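Local atomic coordinates of possible atls1-like light-inducible protein (Prochlorococcus marinus, PDB entry 2XCZ), a protein that belongs to the macrophage migration inhibitory factor family and assembles as a trimer of small alpha/beta subunits, its own function not being established. Residues F50-S64 with G89-V102. Residues are numbered along the deposited sequence; the frame is centred on the assembly and turned at random.
Sequences FSGNTEPTCYVEVKS and GIPADRIYIGFEDV
Strands 58-64 and 95-101 run parallel, their axes 4.6 Å apart at closest approach, and are hydrogen-bonded from Cys58 N to Arg94 O through to Val102 N to Ser64 O. Helix 72-88 connects them, making a beta-alpha-beta unit of the MIF fold. Cys58, Val60 and Val62 pack beside Ile95, Ile97 and Phe99 on the face toward that helix; Val62 CG2 meets Ile97 CG2 at 3.7 Å. On the other face, the Tyr59 hydroxyl lies over Gly98, OH to CA at 3.5 Å. Before the strands, a turn about CG-CD (chi3 67°) swings the Arg94 guanidinium in among the carbonyls of residues 50-56. NH1 and NH2 grip Phe50 O, NH1 also donates to Asn53 O and to Glu55 O (2.8 Å), and NE donates to Pro56 O (2.8 Å). Phe50 turns its ring edge to the face of Tyr96, planes at 71°. Tyr96 OH is hydrogen-bonded to Tyr37 O of the second subunit. At the far end, Lys63 NZ bridges to Glu100 OE1 (2.8 Å) from above the carboxylate plane, and a water links NZ to Gly98 O. The guanidinium ties four backbone carbonyls in its own plane, and its positive charge probably offsets their clustered partial negative charges.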
loop_
_atom_site.group_PDB
_atom_site.type_symbol
_atom_site.label_atom_id
_atom_site.label_comp_id
_atom_site.label_asym_id
_atom_site.label_seq_id
_atom_site.Cartn_x
_atom_site.Cartn_y
_atom_site.Cartn_z
ATOM N N PHE A 50 -10.769 8.451 10.622
ATOM C CA PHE A 50 -9.772 8.409 11.683
ATOM C C PHE A 50 -10.483 8.836 12.964
ATOM O O PHE A 50 -11.265 9.796 12.944
ATOM C CB PHE A 50 -8.572 9.318 11.384
ATOM C CG PHE A 50 -7.480 9.218 12.407
ATOM C CD1 PHE A 50 -6.926 7.978 12.740
ATOM C CD2 PHE A 50 -7.024 10.355 13.067
ATOM C CE1 PHE A 50 -5.920 7.872 13.690
ATOM C CE2 PHE A 50 -6.017 10.264 14.026
ATOM C CZ PHE A 50 -5.460 9.018 14.338
ATOM N N SER A 51 -10.240 8.098 14.043
ATOM C CA SER A 51 -10.902 8.353 15.329
ATOM C C SER A 51 -12.424 8.224 15.184
ATOM O O SER A 51 -13.196 8.867 15.913
ATOM C CB SER A 51 -10.539 9.753 15.864
ATOM O OG SER A 51 -9.151 10.021 15.795
ATOM N N GLY A 52 -12.861 7.427 14.222
ATOM C CA GLY A 52 -14.295 7.210 13.989
ATOM C C GLY A 52 -15.005 8.237 13.126
ATOM O O GLY A 52 -16.188 8.086 12.851
ATOM N N ASN A 53 -14.295 9.273 12.675
ATOM C CA ASN A 53 -14.927 10.316 11.851
ATOM C C ASN A 53 -14.236 10.586 10.501
ATOM O O ASN A 53 -13.103 10.162 10.282
ATOM C CB ASN A 53 -15.118 11.609 12.665
ATOM C CG ASN A 53 -13.827 12.381 12.859
ATOM O OD1 ASN A 53 -13.190 12.802 11.894
ATOM N ND2 ASN A 53 -13.436 12.579 14.117
ATOM N N THR A 54 -14.926 11.305 9.621
ATOM C CA THR A 54 -14.483 11.520 8.237
ATOM C C THR A 54 -13.855 12.891 8.005
ATOM O O THR A 54 -13.738 13.347 6.867
ATOM C CB THR A 54 -15.639 11.308 7.237
ATOM O OG1 THR A 54 -16.795 12.041 7.682
ATOM C CG2 THR A 54 -16.000 9.828 7.149
ATOM N N GLU A 55 -13.438 13.545 9.078
ATOM C CA GLU A 55 -12.666 14.772 8.930
ATOM C C GLU A 55 -11.362 14.505 8.159
ATOM O O GLU A 55 -10.873 13.354 8.138
ATOM C CB GLU A 55 -12.393 15.406 10.297
ATOM C CG GLU A 55 -13.629 16.131 10.862
ATOM C CD GLU A 55 -14.048 17.320 10.001
ATOM O OE1 GLU A 55 -13.405 18.395 10.096
ATOM O OE2 GLU A 55 -15.013 17.183 9.219
ATOM N N PRO A 56 -10.810 15.544 7.501
ATOM C CA PRO A 56 -9.584 15.420 6.710
ATOM C C PRO A 56 -8.550 14.552 7.420
ATOM O O PRO A 56 -8.238 14.790 8.586
ATOM C CB PRO A 56 -9.107 16.868 6.572
ATOM C CG PRO A 56 -10.398 17.640 6.531
ATOM C CD PRO A 56 -11.354 16.920 7.447
ATOM N N THR A 57 -8.079 13.526 6.711
ATOM C CA THR A 57 -7.114 12.579 7.276
ATOM C C THR A 57 -6.238 11.987 6.172
ATOM O O THR A 57 -6.570 12.073 4.982
ATOM C CB THR A 57 -7.802 11.488 8.101
ATOM O OG1 THR A 57 -6.803 10.690 8.748
ATOM C CG2 THR A 57 -8.679 10.607 7.234
ATOM N N CYS A 58 -5.121 11.375 6.569
ATOM C CA CYS A 58 -4.083 11.046 5.618
ATOM C C CYS A 58 -3.299 9.825 6.103
ATOM O O CYS A 58 -2.938 9.770 7.270
ATOM C CB CYS A 58 -3.158 12.268 5.564
ATOM S SG CYS A 58 -1.835 12.164 4.521
ATOM N N TYR A 59 -3.069 8.845 5.222
ATOM C CA TYR A 59 -2.088 7.789 5.505
ATOM C C TYR A 59 -0.910 7.883 4.548
ATOM O O TYR A 59 -1.095 7.925 3.336
ATOM C CB TYR A 59 -2.685 6.378 5.408
ATOM C CG TYR A 59 -1.618 5.312 5.606
ATOM C CD1 TYR A 59 -0.954 5.193 6.826
ATOM C CD2 TYR A 59 -1.240 4.469 4.551
ATOM C CE1 TYR A 59 0.051 4.250 7.005
ATOM C CE2 TYR A 59 -0.222 3.507 4.715
ATOM C CZ TYR A 59 0.415 3.422 5.947
ATOM O OH TYR A 59 1.405 2.475 6.127
ATOM N N VAL A 60 0.302 7.845 5.089
ATOM C CA VAL A 60 1.498 7.907 4.249
ATOM C C VAL A 60 2.332 6.653 4.446
ATOM O O VAL A 60 2.534 6.229 5.574
ATOM C CB VAL A 60 2.375 9.113 4.641
ATOM C CG1 VAL A 60 3.573 9.266 3.672
ATOM C CG2 VAL A 60 1.530 10.405 4.679
ATOM N N GLU A 61 2.825 6.065 3.361
ATOM C CA GLU A 61 3.888 5.068 3.540
ATOM C C GLU A 61 5.226 5.598 3.055
ATOM O O GLU A 61 5.315 6.213 1.990
ATOM C CB GLU A 61 3.551 3.723 2.937
ATOM C CG GLU A 61 3.048 3.731 1.565
ATOM C CD GLU A 61 3.022 2.323 0.957
ATOM O OE1 GLU A 61 2.692 1.336 1.675
ATOM O OE2 GLU A 61 3.318 2.220 -0.241
ATOM N N VAL A 62 6.240 5.409 3.891
ATOM C CA VAL A 62 7.587 5.800 3.566
ATOM C C VAL A 62 8.482 4.577 3.605
ATOM O O VAL A 62 8.461 3.841 4.577
ATOM C CB VAL A 62 8.131 6.858 4.550
ATOM C CG1 VAL A 62 9.625 7.126 4.292
ATOM C CG2 VAL A 62 7.339 8.160 4.424
ATOM N N LYS A 63 9.261 4.373 2.542
ATOM C CA LYS A 63 10.254 3.295 2.517
ATOM C C LYS A 63 11.605 3.840 2.089
ATOM O O LYS A 63 11.706 4.787 1.316
ATOM C CB LYS A 63 9.833 2.143 1.592
ATOM C CG LYS A 63 8.506 1.494 1.950
ATOM C CD LYS A 63 8.227 0.320 1.024
ATOM C CE LYS A 63 6.848 -0.282 1.266
ATOM N NZ LYS A 63 6.578 -0.612 2.706
ATOM N N SER A 64 12.658 3.219 2.606
ATOM C CA SER A 64 14.007 3.569 2.209
ATOM C C SER A 64 14.902 2.362 2.399
ATOM O O SER A 64 14.629 1.514 3.262
ATOM C CB SER A 64 14.534 4.714 3.082
ATOM O OG SER A 64 15.783 5.173 2.593
ATOM N N GLY A 89 -4.016 20.922 3.965
ATOM C CA GLY A 89 -4.866 21.373 5.062
ATOM C C GLY A 89 -5.329 20.240 5.962
ATOM O O GLY A 89 -6.403 20.322 6.564
ATOM N N ILE A 90 -4.538 19.173 6.036
ATOM C CA ILE A 90 -4.838 18.056 6.933
ATOM C C ILE A 90 -4.006 18.253 8.195
ATOM O O ILE A 90 -2.783 18.350 8.120
ATOM C CB ILE A 90 -4.506 16.678 6.292
ATOM C CG1 ILE A 90 -5.287 16.507 4.987
ATOM C CG2 ILE A 90 -4.807 15.534 7.272
ATOM C CD1 ILE A 90 -4.916 15.257 4.172
ATOM N N PRO A 91 -4.672 18.328 9.358
ATOM C CA PRO A 91 -4.004 18.536 10.636
ATOM C C PRO A 91 -3.004 17.415 10.885
ATOM O O PRO A 91 -3.304 16.261 10.566
ATOM C CB PRO A 91 -5.145 18.430 11.653
ATOM C CG PRO A 91 -6.387 18.611 10.888
ATOM C CD PRO A 91 -6.120 18.094 9.521
ATOM N N ALA A 92 -1.846 17.744 11.446
ATOM C CA ALA A 92 -0.811 16.736 11.704
ATOM C C ALA A 92 -1.314 15.613 12.621
ATOM O O ALA A 92 -0.863 14.467 12.508
ATOM C CB ALA A 92 0.451 17.380 12.264
ATOM N N ASP A 93 -2.257 15.934 13.518
ATOM C CA ASP A 93 -2.793 14.903 14.422
ATOM C C ASP A 93 -3.812 13.977 13.757
ATOM O O ASP A 93 -4.400 13.105 14.422
ATOM C CB ASP A 93 -3.351 15.491 15.726
ATOM C CG ASP A 93 -4.590 16.364 15.518
ATOM O OD1 ASP A 93 -5.123 16.465 14.390
ATOM O OD2 ASP A 93 -5.033 16.952 16.526
ATOM N N ARG A 94 -4.022 14.163 12.452
ATOM C CA ARG A 94 -4.818 13.209 11.680
ATOM C C ARG A 94 -3.996 12.544 10.567
ATOM O O ARG A 94 -4.546 12.037 9.578
ATOM C CB ARG A 94 -6.092 13.875 11.156
ATOM C CG ARG A 94 -7.087 14.135 12.312
ATOM C CD ARG A 94 -8.411 14.713 11.837
ATOM N NE ARG A 94 -9.219 13.797 11.028
ATOM C CZ ARG A 94 -9.950 12.787 11.502
ATOM N NH1 ARG A 94 -10.656 12.047 10.652
ATOM N NH2 ARG A 94 -9.982 12.508 12.806
ATOM N N ILE A 95 -2.674 12.548 10.748
ATOM C CA ILE A 95 -1.756 11.924 9.779
ATOM C C ILE A 95 -1.027 10.740 10.404
ATOM O O ILE A 95 -0.456 10.864 11.492
ATOM C CB ILE A 95 -0.720 12.948 9.236
ATOM C CG1 ILE A 95 -1.448 14.141 8.584
ATOM C CG2 ILE A 95 0.264 12.248 8.276
ATOM C CD1 ILE A 95 -0.536 15.259 8.145
ATOM N N TYR A 96 -1.081 9.590 9.727
ATOM C CA TYR A 96 -0.282 8.421 10.101
ATOM C C TYR A 96 0.752 8.155 9.020
ATOM O O TYR A 96 0.477 8.330 7.830
ATOM C CB TYR A 96 -1.167 7.183 10.212
ATOM C CG TYR A 96 -1.773 6.908 11.569
ATOM C CD1 TYR A 96 -1.416 7.650 12.689
ATOM C CD2 TYR A 96 -2.652 5.843 11.740
ATOM C CE1 TYR A 96 -1.952 7.362 13.950
ATOM C CE2 TYR A 96 -3.201 5.558 12.986
ATOM C CZ TYR A 96 -2.839 6.311 14.082
ATOM O OH TYR A 96 -3.355 6.025 15.334
ATOM N N ILE A 97 1.934 7.716 9.449
ATOM C CA ILE A 97 2.993 7.322 8.534
ATOM C C ILE A 97 3.496 5.940 8.889
ATOM O O ILE A 97 3.952 5.709 10.033
ATOM C CB ILE A 97 4.186 8.323 8.529
ATOM C CG1 ILE A 97 3.705 9.764 8.266
ATOM C CG2 ILE A 97 5.214 7.907 7.484
ATOM C CD1 ILE A 97 4.780 10.808 8.566
ATOM N N GLY A 98 3.451 5.024 7.919
ATOM C CA GLY A 98 4.080 3.699 8.108
ATOM C C GLY A 98 5.453 3.687 7.460
ATOM O O GLY A 98 5.570 3.890 6.237
ATOM N N PHE A 99 6.487 3.430 8.266
ATOM C CA PHE A 99 7.875 3.378 7.776
ATOM C C PHE A 99 8.360 1.942 7.581
ATOM O O PHE A 99 8.000 1.054 8.359
ATOM C CB PHE A 99 8.833 4.024 8.799
ATOM C CG PHE A 99 8.717 5.515 8.903
ATOM C CD1 PHE A 99 9.507 6.348 8.100
ATOM C CD2 PHE A 99 7.840 6.093 9.815
ATOM C CE1 PHE A 99 9.419 7.714 8.210
ATOM C CE2 PHE A 99 7.738 7.476 9.944
ATOM C CZ PHE A 99 8.518 8.303 9.130
ATOM N N GLU A 100 9.224 1.730 6.587
ATOM C CA GLU A 100 9.906 0.447 6.415
ATOM C C GLU A 100 11.338 0.708 5.932
ATOM O O GLU A 100 11.554 1.475 4.994
ATOM C CB GLU A 100 9.156 -0.422 5.403
ATOM C CG GLU A 100 9.746 -1.815 5.199
ATOM C CD GLU A 100 8.847 -2.701 4.352
ATOM O OE1 GLU A 100 8.632 -2.393 3.157
ATOM O OE2 GLU A 100 8.340 -3.712 4.886
ATOM N N ASP A 101 12.310 0.116 6.628
ATOM C CA ASP A 101 13.687 0.069 6.156
ATOM C C ASP A 101 13.804 -1.239 5.368
ATOM O O ASP A 101 13.772 -2.343 5.936
ATOM C CB ASP A 101 14.652 0.127 7.356
ATOM C CG ASP A 101 16.117 -0.015 6.958
ATOM O OD1 ASP A 101 16.423 -0.316 5.779
ATOM O OD2 ASP A 101 16.976 0.159 7.851
ATOM N N VAL A 102 13.897 -1.110 4.045
ATOM C CA VAL A 102 13.809 -2.253 3.134
ATOM C C VAL A 102 15.209 -2.732 2.761
ATOM O O VAL A 102 16.040 -1.910 2.363
ATOM C CB VAL A 102 13.081 -1.864 1.826
ATOM C CG1 VAL A 102 12.918 -3.093 0.924
ATOM C CG2 VAL A 102 11.716 -1.252 2.128
HETATM O O HOH W 1 6.335 1.665 4.335
#